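Long-range contacts in glycoside Hydrolase (PDB 5TA0), which probably hydrolyses agarose-derived galactan chains as a glycoside hydrolase in the agarose metabolism of the gut bacterium Bacteroides uniformis: residues 44-49 with 78-83; 49-54 with 412-417; 323-328 with 368-373. All blocks are in the same frame, centred on the assembly; numbering follows the deposited sequence. Where two conformers were deposited one is given.

Interaction 1: 44-49 with 78-83; sequences NRPKFI and DVYVGR
The backbone O of Asp78 is held unequally by two nitrogens of one side chain, that of Arg45. The stronger bond comes from Arg45 NH2, 2.8 Å from Asp78 O and nearly straight (161° at the hydrogen); the oxygen lies near the guanidinium plane, while the donor stands above the carbonyl plane of Asp78. Arg45 NE adds a weak bond to the same O and forms a salt bridge to Asp78 OD2 at 2.9 Å, though as a hydrogen bond it is bent and weak; guanidinium and carboxylate are turned only 18° from each other. A bend at chi3 (64°) turns the end of the arginine chain to this side, and Ile49 CG1 lies over the rim of one guanidinium face. Replacing Arg45 with an alanine would probably leave the Asp78 carboxylate without its countercharge and deprive the carbonyls of Asp78, Trp417 and Val420 of donors, the last two being held by Arg45 NH1. Asp78 itself, with positive phi, is the C' residue of the Schellman motif that ends helix 69-76.

Beside this cluster, Pro46 covers one face of the Tyr80 ring: its CG is over the centre, 3.8 Å from the centroid and almost on the ring normal, a CH-pi contact, and Pro46 CA rests over the same face at 3.6 Å from Tyr80 CG. Tyr80 N bonds to Ile49 O at 3.0 Å, and this oxygen also lies at the edge of the tyrosine ring. Ile49 is the first residue beyond helix 45-48, whose start is capped by Asn44 OD1 accepting from Lys47 N. The short helix thus hands the chain over to strand 50-51, while Tyr80 leads into strand 80-84: the first two neighbouring parallel strands of the beta/alpha barrel.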
loop_
_atom_site.group_PDB
_atom_site.type_symbol
_atom_site.label_atom_id
_atom_site.label_comp_id
_atom_site.label_asym_id
_atom_site.label_seq_id
_atom_site.Cartn_x
_atom_site.Cartn_y
_atom_site.Cartn_z
ATOM N N ASN A 44 7.497 -4.231 -10.743
ATOM C CA ASN A 44 6.185 -4.412 -11.347
ATOM C C ASN A 44 5.517 -3.044 -11.476
ATOM O O ASN A 44 4.892 -2.545 -10.512
ATOM C CB ASN A 44 5.392 -5.379 -10.469
ATOM C CG ASN A 44 4.099 -5.816 -11.104
ATOM O OD1 ASN A 44 3.440 -5.073 -11.819
ATOM N ND2 ASN A 44 3.705 -7.054 -10.817
ATOM N N ARG A 45 5.662 -2.402 -12.626
ATOM C CA ARG A 45 5.097 -1.057 -12.795
ATOM C C ARG A 45 3.579 -1.022 -12.625
ATOM O O ARG A 45 3.076 -0.173 -11.929
ATOM C CB ARG A 45 5.532 -0.375 -14.100
ATOM C CG ARG A 45 6.983 0.023 -14.154
ATOM C CD ARG A 45 7.282 0.863 -15.375
ATOM N NE ARG A 45 6.593 2.154 -15.397
ATOM C CZ ARG A 45 7.003 3.268 -14.789
ATOM N NH1 ARG A 45 8.125 3.297 -14.056
ATOM N NH2 ARG A 45 6.271 4.380 -14.928
ATOM N N PRO A 46 2.823 -1.958 -13.213
ATOM C CA PRO A 46 1.375 -1.903 -12.983
ATOM C C PRO A 46 0.961 -1.999 -11.518
ATOM O O PRO A 46 0.015 -1.297 -11.097
ATOM C CB PRO A 46 0.850 -3.082 -13.818
ATOM C CG PRO A 46 1.872 -3.202 -14.920
ATOM C CD PRO A 46 3.165 -2.942 -14.265
ATOM N N LYS A 47 1.646 -2.830 -10.742
ATOM C CA LYS A 47 1.341 -3.005 -9.331
ATOM C C LYS A 47 1.628 -1.772 -8.480
ATOM O O LYS A 47 0.984 -1.591 -7.444
ATOM C CB LYS A 47 2.155 -4.178 -8.770
ATOM C CG LYS A 47 1.614 -4.737 -7.480
ATOM C CD LYS A 47 2.141 -6.147 -7.277
ATOM C CE LYS A 47 3.608 -6.178 -6.874
ATOM N NZ LYS A 47 4.083 -7.548 -6.500
ATOM N N PHE A 48 2.598 -0.953 -8.896
ATOM C CA PHE A 48 3.124 0.149 -8.080
ATOM C C PHE A 48 2.981 1.554 -8.649
ATOM O O PHE A 48 2.757 2.508 -7.865
ATOM C CB PHE A 48 4.596 -0.089 -7.754
ATOM C CG PHE A 48 4.838 -1.246 -6.835
ATOM C CD1 PHE A 48 4.223 -1.321 -5.585
ATOM C CD2 PHE A 48 5.691 -2.275 -7.212
ATOM C CE1 PHE A 48 4.479 -2.389 -4.732
ATOM C CE2 PHE A 48 5.939 -3.343 -6.357
ATOM C CZ PHE A 48 5.329 -3.400 -5.125
ATOM N N ILE A 49 3.155 1.731 -9.949
ATOM C CA ILE A 49 3.101 3.085 -10.554
ATOM C C ILE A 49 1.735 3.253 -11.197
ATOM O O ILE A 49 1.516 3.011 -12.385
ATOM C CB ILE A 49 4.227 3.344 -11.543
ATOM C CG1 ILE A 49 5.586 2.988 -10.921
ATOM C CG2 ILE A 49 4.152 4.798 -12.026
ATOM C CD1 ILE A 49 5.945 3.710 -9.639
ATOM N N ASP A 78 3.868 6.232 -18.569
ATOM C CA ASP A 78 3.680 4.775 -18.334
ATOM C C ASP A 78 3.099 4.527 -16.941
ATOM O O ASP A 78 3.721 3.927 -16.058
ATOM C CB ASP A 78 4.965 3.981 -18.550
ATOM C CG ASP A 78 4.724 2.492 -18.659
ATOM O OD1 ASP A 78 3.852 2.108 -19.440
ATOM O OD2 ASP A 78 5.432 1.711 -18.031
ATOM N N VAL A 79 1.867 5.002 -16.800
ATOM C CA VAL A 79 1.146 4.999 -15.536
ATOM C C VAL A 79 -0.096 4.139 -15.670
ATOM O O VAL A 79 -0.812 4.257 -16.658
ATOM C CB VAL A 79 0.760 6.424 -15.099
ATOM C CG1 VAL A 79 -0.003 6.408 -13.778
ATOM C CG2 VAL A 79 1.998 7.304 -14.996
ATOM N N TYR A 80 -0.369 3.321 -14.654
ATOM C CA TYR A 80 -1.443 2.331 -14.718
ATOM C C TYR A 80 -2.648 2.725 -13.844
ATOM O O TYR A 80 -2.569 3.623 -12.993
ATOM C CB TYR A 80 -0.868 0.939 -14.346
ATOM C CG TYR A 80 0.172 0.539 -15.374
ATOM C CD1 TYR A 80 1.480 1.049 -15.351
ATOM C CD2 TYR A 80 -0.178 -0.295 -16.434
ATOM C CE1 TYR A 80 2.373 0.738 -16.379
ATOM C CE2 TYR A 80 0.720 -0.604 -17.450
ATOM C CZ TYR A 80 1.973 -0.080 -17.416
ATOM O OH TYR A 80 2.859 -0.362 -18.456
ATOM N N VAL A 81 -3.754 2.050 -14.079
ATOM C CA VAL A 81 -5.000 2.246 -13.330
ATOM C C VAL A 81 -5.545 0.858 -12.999
ATOM O O VAL A 81 -5.101 -0.122 -13.602
ATOM C CB VAL A 81 -6.019 3.110 -14.096
ATOM C CG1 VAL A 81 -5.466 4.506 -14.337
ATOM C CG2 VAL A 81 -6.415 2.476 -15.407
ATOM N N GLY A 82 -6.490 0.719 -12.066
ATOM C CA GLY A 82 -7.103 1.786 -11.260
ATOM C C GLY A 82 -8.141 1.187 -10.328
ATOM O O GLY A 82 -8.129 -0.013 -10.045
ATOM N N ARG A 83 -9.022 2.036 -9.836
ATOM C CA ARG A 83 -10.053 1.638 -8.875
ATOM C C ARG A 83 -11.246 2.525 -9.089
ATOM O O ARG A 83 -11.086 3.707 -9.447
ATOM C CB ARG A 83 -9.527 1.774 -7.435
ATOM C CG ARG A 83 -10.487 1.377 -6.317
ATOM C CD ARG A 83 -9.700 1.164 -5.041
ATOM N NE ARG A 83 -10.469 0.721 -3.873
ATOM C CZ ARG A 83 -10.984 1.507 -2.931
ATOM N NH1 ARG A 83 -11.525 0.964 -1.848
ATOM N NH2 ARG A 83 -10.932 2.815 -3.029
HETATM O O HOH W 1 -2.289 -1.905 -12.553
#

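Interaction 2: 49-54 with 412-417; sequences INFHAT and KFYQLW. With AAL (3,6-anhydro-alpha-L-galactopyranose), chain C; EDO (1,2-ethanediol), chain O.
Ile49 pushes its two branches into different parts of helix 411-416 and the residue after it. The CD1 methyl fits between Phe413 and Trp417, 4.1 Å from Phe413 CZ and 3.8 Å from Trp417 CB; the isoleucine and tryptophan side chains cross at about a right angle. The other methyl, CG2, being anti to the backbone N, is directed to the edge of the Tyr414 ring instead, 3.7 Å from CD2, and the two side chains slide past each other in opposite directions. The helix therefore lies against the outside of the first barrel strand, 50-51, in the parallel beta/alpha barrel, with Leu347 and Leu354 of helix 340-358 packing on Phe413 and Trp417 respectively. Tyr414 reaches farther along the strand. Its OH donates to Asn50 O at 2.7 Å, from well above the carbonyl plane, and lies 3.3 Å from Phe51 CB. The same hydroxyl accepts from O1 of an ethanediol, probably from the crystallisation liquor, 3.0 Å away; this O1 lies over the rim of one face of the Phe413 ring, and Trp417 CD1 takes the opposite face. Phe413 CD2 in turn lies over the centre of the Tyr414 ring.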
loop_
_atom_site.group_PDB
_atom_site.type_symbol
_atom_site.label_atom_id
_atom_site.label_comp_id
_atom_site.label_asym_id
_atom_site.label_seq_id
_atom_site.Cartn_x
_atom_site.Cartn_y
_atom_site.Cartn_z
ATOM N N ILE A 49 3.155 1.731 -9.949
ATOM C CA ILE A 49 3.101 3.085 -10.554
ATOM C C ILE A 49 1.735 3.253 -11.197
ATOM O O ILE A 49 1.516 3.011 -12.385
ATOM C CB ILE A 49 4.227 3.344 -11.543
ATOM C CG1 ILE A 49 5.586 2.988 -10.921
ATOM C CG2 ILE A 49 4.152 4.798 -12.026
ATOM C CD1 ILE A 49 5.945 3.710 -9.639
ATOM N N ASN A 50 0.788 3.670 -10.363
ATOM C CA ASN A 50 -0.599 3.687 -10.730
ATOM C C ASN A 50 -1.317 4.787 -9.945
ATOM O O ASN A 50 -0.698 5.457 -9.100
ATOM C CB ASN A 50 -1.217 2.304 -10.510
ATOM C CG ASN A 50 -1.077 1.866 -9.073
ATOM O OD1 ASN A 50 -1.482 2.621 -8.168
ATOM N ND2 ASN A 50 -0.498 0.698 -8.824
ATOM N N PHE A 51 -2.609 4.992 -10.222
ATOM C CA PHE A 51 -3.422 5.936 -9.453
ATOM C C PHE A 51 -4.887 5.543 -9.504
ATOM O O PHE A 51 -5.282 4.611 -10.243
ATOM C CB PHE A 51 -3.171 7.407 -9.840
ATOM C CG PHE A 51 -3.742 7.865 -11.168
ATOM C CD1 PHE A 51 -4.612 8.952 -11.238
ATOM C CD2 PHE A 51 -3.341 7.286 -12.366
ATOM C CE1 PHE A 51 -5.059 9.447 -12.461
ATOM C CE2 PHE A 51 -3.813 7.769 -13.588
ATOM C CZ PHE A 51 -4.678 8.833 -13.635
ATOM N N HIS A 52 -5.675 6.230 -8.671
ATOM C CA HIS A 52 -7.063 5.837 -8.384
ATOM C C HIS A 52 -7.974 6.479 -9.415
ATOM O O HIS A 52 -8.666 7.450 -9.129
ATOM C CB HIS A 52 -7.409 6.262 -6.952
ATOM C CG HIS A 52 -8.684 5.686 -6.416
ATOM N ND1 HIS A 52 -9.917 5.878 -7.005
ATOM C CD2 HIS A 52 -8.906 4.884 -5.351
ATOM C CE1 HIS A 52 -10.843 5.244 -6.307
ATOM N NE2 HIS A 52 -10.254 4.660 -5.288
ATOM N N ALA A 53 -7.999 5.914 -10.620
ATOM C CA ALA A 53 -8.709 6.456 -11.775
ATOM C C ALA A 53 -9.122 5.305 -12.676
ATOM O O ALA A 53 -8.824 4.154 -12.403
ATOM C CB ALA A 53 -7.830 7.456 -12.521
ATOM N N THR A 54 -9.840 5.639 -13.727
ATOM C CA THR A 54 -10.147 4.683 -14.780
ATOM C C THR A 54 -9.841 5.350 -16.111
ATOM O O THR A 54 -9.775 6.589 -16.212
ATOM C CB THR A 54 -11.630 4.264 -14.784
ATOM O OG1 THR A 54 -12.437 5.442 -14.880
ATOM C CG2 THR A 54 -11.986 3.494 -13.528
ATOM N N LYS A 412 4.675 15.141 -10.053
ATOM C CA LYS A 412 6.104 14.976 -9.767
ATOM C C LYS A 412 6.444 13.557 -9.320
ATOM O O LYS A 412 7.560 13.103 -9.546
ATOM C CB LYS A 412 6.612 16.001 -8.749
ATOM C CG LYS A 412 6.739 17.394 -9.342
ATOM C CD LYS A 412 7.120 18.421 -8.299
ATOM C CE LYS A 412 7.704 19.683 -8.910
ATOM N NZ LYS A 412 6.817 20.389 -9.839
ATOM N N PHE A 413 5.498 12.850 -8.693
ATOM C CA PHE A 413 5.727 11.431 -8.371
ATOM C C PHE A 413 5.974 10.605 -9.641
ATOM O O PHE A 413 6.904 9.821 -9.704
ATOM C CB PHE A 413 4.530 10.863 -7.604
ATOM C CG PHE A 413 4.606 9.376 -7.363
ATOM C CD1 PHE A 413 5.331 8.847 -6.313
ATOM C CD2 PHE A 413 3.950 8.503 -8.208
ATOM C CE1 PHE A 413 5.414 7.486 -6.127
ATOM C CE2 PHE A 413 4.016 7.127 -8.018
ATOM C CZ PHE A 413 4.746 6.628 -6.972
ATOM N N TYR A 414 5.139 10.810 -10.653
ATOM C CA TYR A 414 5.232 10.028 -11.886
ATOM C C TYR A 414 6.426 10.457 -12.738
ATOM O O TYR A 414 7.004 9.647 -13.446
ATOM C CB TYR A 414 3.883 10.046 -12.644
ATOM C CG TYR A 414 2.797 9.520 -11.737
ATOM C CD1 TYR A 414 2.015 10.374 -10.962
ATOM C CD2 TYR A 414 2.625 8.155 -11.563
ATOM C CE1 TYR A 414 1.068 9.878 -10.074
ATOM C CE2 TYR A 414 1.682 7.630 -10.686
ATOM C CZ TYR A 414 0.905 8.495 -9.927
ATOM O OH TYR A 414 -0.005 8.030 -9.000
ATOM N N GLN A 415 6.825 11.729 -12.628
ATOM C CA GLN A 415 8.042 12.208 -13.247
ATOM C C GLN A 415 9.266 11.585 -12.579
ATOM O O GLN A 415 10.209 11.131 -13.252
ATOM C CB GLN A 415 8.098 13.749 -13.202
ATOM C CG GLN A 415 7.061 14.370 -14.107
ATOM C CD GLN A 415 6.807 15.841 -13.880
ATOM O OE1 GLN A 415 7.001 16.376 -12.798
ATOM N NE2 GLN A 415 6.313 16.488 -14.922
ATOM N N LEU A 416 9.244 11.494 -11.265
ATOM C CA LEU A 416 10.352 10.913 -10.521
ATOM C C LEU A 416 10.568 9.444 -10.883
ATOM O O LEU A 416 11.707 9.011 -11.050
ATOM C CB LEU A 416 10.113 11.057 -9.018
ATOM C CG LEU A 416 11.103 10.441 -8.042
ATOM C CD1 LEU A 416 12.456 11.118 -8.142
ATOM C CD2 LEU A 416 10.559 10.529 -6.630
ATOM N N TRP A 417 9.468 8.697 -10.985
ATOM C CA TRP A 417 9.526 7.249 -11.227
ATOM C C TRP A 417 9.473 6.885 -12.708
ATOM O O TRP A 417 9.392 5.709 -13.063
ATOM C CB TRP A 417 8.389 6.544 -10.441
ATOM C CG TRP A 417 8.682 6.485 -8.971
ATOM C CD1 TRP A 417 8.387 7.453 -8.018
ATOM C CD2 TRP A 417 9.361 5.438 -8.257
ATOM N NE1 TRP A 417 8.845 7.064 -6.801
ATOM C CE2 TRP A 417 9.449 5.834 -6.914
ATOM C CE3 TRP A 417 9.900 4.199 -8.625
ATOM C CZ2 TRP A 417 10.040 5.024 -5.934
ATOM C CZ3 TRP A 417 10.466 3.401 -7.652
ATOM C CH2 TRP A 417 10.546 3.809 -6.338
HETATM C C1 AAL C . -13.108 7.111 -1.295
HETATM C C2 AAL C . -14.151 6.017 -1.600
HETATM C C3 AAL C . -14.547 5.998 -3.067
HETATM C C4 AAL C . -14.947 7.391 -3.501
HETATM C C5 AAL C . -13.605 8.052 -3.504
HETATM C C6 AAL C . -12.754 7.015 -4.164
HETATM O O2 AAL C . -15.348 6.224 -0.841
HETATM O O3 AAL C . -13.369 5.761 -3.846
HETATM O O4 AAL C . -15.452 7.335 -4.851
HETATM O O5 AAL C . -13.131 8.244 -2.169
HETATM C C1 EDO O . 0.613 10.348 -6.391
HETATM O O1 EDO O . 1.265 9.118 -6.495
HETATM C C2 EDO O . 1.351 11.050 -5.278
HETATM O O2 EDO O . 0.626 10.720 -4.098
#

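Interaction 3: 323-328 with 368-373; sequences ISQYSA and MPFAML. With GAL (beta-D-galactopyranose), chain B; AAL (3,6-anhydro-alpha-L-galactopyranose), chain C.
The amide of Gln325 lies over one face of the Phe370 ring, the planes 23° apart and the two side chains running alongside each other; Gln325 CG approaches Phe370 CD1 to 3.8 Å. At the edge of the same ring, near its plane, is O6 of a bound galactose, and the anhydrogalactose O5 approaches Phe370 CZ obliquely at 3.8 Å. Through these sugar contacts the ring lines the glycan pocket. Gln325 probably stands where the glutamate of the parent enzyme was engineered to glutamine.

On the Tyr326 ring the covering group is Pro369, whose CA makes a CH-pi contact 4.0 Å from the centroid. Tyr326 CE2 also meets Pro369 CD at 3.7 Å. The ring is brought over the proline by chi1 of 74°, with CG between the backbone N and carbonyl carbon.

Main-chain bonds join the two segments: Met368 N to Ile323 O at 2.8 Å, and Phe370 N to Tyr326 O at 2.9 Å. A water near Ser327 OG donates to Phe370 O, which also accepts from Arg346 NH1.

Strands 321-326 and 364-369 are thus parallel neighbours in a beta-alpha-beta unit; the connecting helix 340-358 packs on Tyr326 through Met353 and Leu354, and strand 50-51 touches Met368 and Pro369.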
loop_
_atom_site.group_PDB
_atom_site.type_symbol
_atom_site.label_atom_id
_atom_site.label_comp_id
_atom_site.label_asym_id
_atom_site.label_seq_id
_atom_site.Cartn_x
_atom_site.Cartn_y
_atom_site.Cartn_z
ATOM N N ILE A 323 -3.108 -2.764 -0.892
ATOM C CA ILE A 323 -3.228 -1.457 -0.227
ATOM C C ILE A 323 -3.934 -0.544 -1.215
ATOM O O ILE A 323 -3.315 0.083 -2.070
ATOM C CB ILE A 323 -1.876 -0.913 0.288
ATOM C CG1 ILE A 323 -1.130 -1.968 1.132
ATOM C CG2 ILE A 323 -2.105 0.300 1.166
ATOM C CD1 ILE A 323 -0.128 -2.761 0.352
ATOM N N SER A 324 -5.277 -0.484 -1.141
ATOM C CA SER A 324 -6.014 0.144 -2.220
ATOM C C SER A 324 -6.111 1.672 -2.131
ATOM O O SER A 324 -6.558 2.302 -3.078
ATOM C CB SER A 324 -7.400 -0.447 -2.371
ATOM O OG SER A 324 -8.131 -0.428 -1.173
ATOM N N GLN A 325 -5.706 2.221 -0.990
ATOM C CA GLN A 325 -5.497 3.675 -0.798
ATOM C C GLN A 325 -4.347 3.869 0.171
ATOM O O GLN A 325 -4.376 3.284 1.254
ATOM C CB GLN A 325 -6.710 4.371 -0.184
ATOM C CG GLN A 325 -7.965 4.414 -1.053
ATOM C CD GLN A 325 -9.156 5.044 -0.348
ATOM O OE1 GLN A 325 -9.006 5.874 0.598
ATOM N NE2 GLN A 325 -10.337 4.695 -0.796
ATOM N N TYR A 326 -3.377 4.696 -0.189
ATOM C CA TYR A 326 -2.324 5.070 0.756
ATOM C C TYR A 326 -1.758 6.426 0.413
ATOM O O TYR A 326 -1.878 6.887 -0.714
ATOM C CB TYR A 326 -1.214 4.030 0.807
ATOM C CG TYR A 326 -0.241 3.963 -0.354
ATOM C CD1 TYR A 326 0.967 4.653 -0.310
ATOM C CD2 TYR A 326 -0.477 3.135 -1.456
ATOM C CE1 TYR A 326 1.899 4.561 -1.324
ATOM C CE2 TYR A 326 0.452 3.050 -2.504
ATOM C CZ TYR A 326 1.645 3.727 -2.409
ATOM O OH TYR A 326 2.627 3.637 -3.381
ATOM N N SER A 327 -1.135 7.004 1.431
ATOM C CA SER A 327 -0.221 8.179 1.408
ATOM C C SER A 327 -0.429 8.941 2.714
ATOM O O SER A 327 -0.092 8.386 3.750
ATOM C CB SER A 327 -0.222 9.039 0.133
ATOM O OG SER A 327 -1.444 9.709 -0.022
ATOM N N ALA A 328 -0.894 10.188 2.649
ATOM C CA ALA A 328 -1.129 10.988 3.866
ATOM C C ALA A 328 -2.565 11.489 3.881
ATOM O O ALA A 328 -3.174 11.745 2.826
ATOM C CB ALA A 328 -0.180 12.172 3.918
ATOM N N MET A 368 -1.922 1.190 -4.290
ATOM C CA MET A 368 -2.414 2.300 -5.108
ATOM C C MET A 368 -2.387 3.605 -4.334
ATOM O O MET A 368 -3.177 3.796 -3.396
ATOM C CB MET A 368 -3.830 2.004 -5.589
ATOM C CG MET A 368 -4.439 2.981 -6.584
ATOM S SD MET A 368 -5.886 2.300 -7.418
ATOM C CE MET A 368 -5.081 1.130 -8.512
ATOM N N PRO A 369 -1.483 4.522 -4.722
ATOM C CA PRO A 369 -1.517 5.836 -4.065
ATOM C C PRO A 369 -2.879 6.485 -4.235
ATOM O O PRO A 369 -3.487 6.408 -5.318
ATOM C CB PRO A 369 -0.466 6.624 -4.821
ATOM C CG PRO A 369 0.408 5.642 -5.493
ATOM C CD PRO A 369 -0.443 4.440 -5.764
ATOM N N PHE A 370 -3.394 7.119 -3.185
ATOM C CA PHE A 370 -4.682 7.779 -3.276
ATOM C C PHE A 370 -4.523 9.149 -3.916
ATOM O O PHE A 370 -4.303 10.164 -3.271
ATOM C CB PHE A 370 -5.450 7.845 -1.966
ATOM C CG PHE A 370 -6.855 8.311 -2.174
ATOM C CD1 PHE A 370 -7.708 7.608 -3.030
ATOM C CD2 PHE A 370 -7.308 9.497 -1.613
ATOM C CE1 PHE A 370 -8.997 8.036 -3.263
ATOM C CE2 PHE A 370 -8.612 9.916 -1.831
ATOM C CZ PHE A 370 -9.453 9.198 -2.676
ATOM N N ALA A 371 -4.633 9.122 -5.225
ATOM C CA ALA A 371 -4.641 10.305 -6.063
ATOM C C ALA A 371 -5.658 10.024 -7.150
ATOM O O ALA A 371 -5.535 9.001 -7.855
ATOM C CB ALA A 371 -3.277 10.524 -6.671
ATOM N N MET A 372 -6.681 10.867 -7.256
ATOM C CA MET A 372 -7.718 10.736 -8.292
ATOM C C MET A 372 -7.379 11.680 -9.429
ATOM O O MET A 372 -6.570 12.600 -9.249
ATOM C CB MET A 372 -9.070 11.027 -7.683
ATOM C CG MET A 372 -9.436 10.010 -6.600
ATOM S SD MET A 372 -11.151 10.073 -6.033
ATOM C CE MET A 372 -11.931 9.259 -7.424
ATOM N N LEU A 373 -7.971 11.503 -10.600
ATOM C CA LEU A 373 -7.632 12.374 -11.718
ATOM C C LEU A 373 -8.085 13.807 -11.484
ATOM O O LEU A 373 -7.285 14.733 -11.608
ATOM C CB LEU A 373 -8.254 11.841 -13.020
ATOM C CG LEU A 373 -7.934 12.667 -14.279
ATOM C CD1 LEU A 373 -6.481 12.546 -14.624
ATOM C CD2 LEU A 373 -8.793 12.207 -15.455
HETATM C C1 GAL B . -11.622 8.926 3.001
HETATM C C2 GAL B . -12.249 7.902 2.068
HETATM C C3 GAL B . -12.186 8.275 0.597
HETATM C C4 GAL B . -12.318 9.775 0.352
HETATM C C5 GAL B . -11.485 10.596 1.297
HETATM C C6 GAL B . -11.605 12.121 1.123
HETATM O O2 GAL B . -11.578 6.658 2.210
HETATM O O3 GAL B . -13.314 7.584 0.037
HETATM O O4 GAL B . -13.706 10.124 0.507
HETATM O O5 GAL B . -11.943 10.263 2.607
HETATM O O6 GAL B . -11.148 12.585 -0.160
HETATM C C1 AAL C . -13.108 7.111 -1.295
HETATM C C2 AAL C . -14.151 6.017 -1.600
HETATM C C3 AAL C . -14.547 5.998 -3.067
HETATM C C4 AAL C . -14.947 7.391 -3.501
HETATM C C5 AAL C . -13.605 8.052 -3.504
HETATM C C6 AAL C . -12.754 7.015 -4.164
HETATM O O2 AAL C . -15.348 6.224 -0.841
HETATM O O3 AAL C . -13.369 5.761 -3.846
HETATM O O4 AAL C . -15.452 7.335 -4.851
HETATM O O5 AAL C . -13.131 8.244 -2.169
HETATM O O HOH W 2 -5.882 4.781 -4.048
HETATM O O HOH W 3 -1.642 11.092 -2.801
#

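How the interactions relate
From the N terminus, the chain first passes through 44-49, and interaction 1 closes a short loop when 78-83 returns beside it, setting helix 45-48 and the turn after it against the start of the second barrel strand. Interaction 2 starts at Ile49, shared with interaction 1, and closes only at 412-417, so the two cross along the chain. Interaction 3 opens and closes within that long span, after interaction 1 is complete, and joins the last two strands. His52 N bonds to Ala371 O (2.9 Å) just beyond the first and last strands, consistent with closure of the barrel. Arg83 NH2 bonds to His52 NE2, linking interactions 1 and 2 at the glycan pocket.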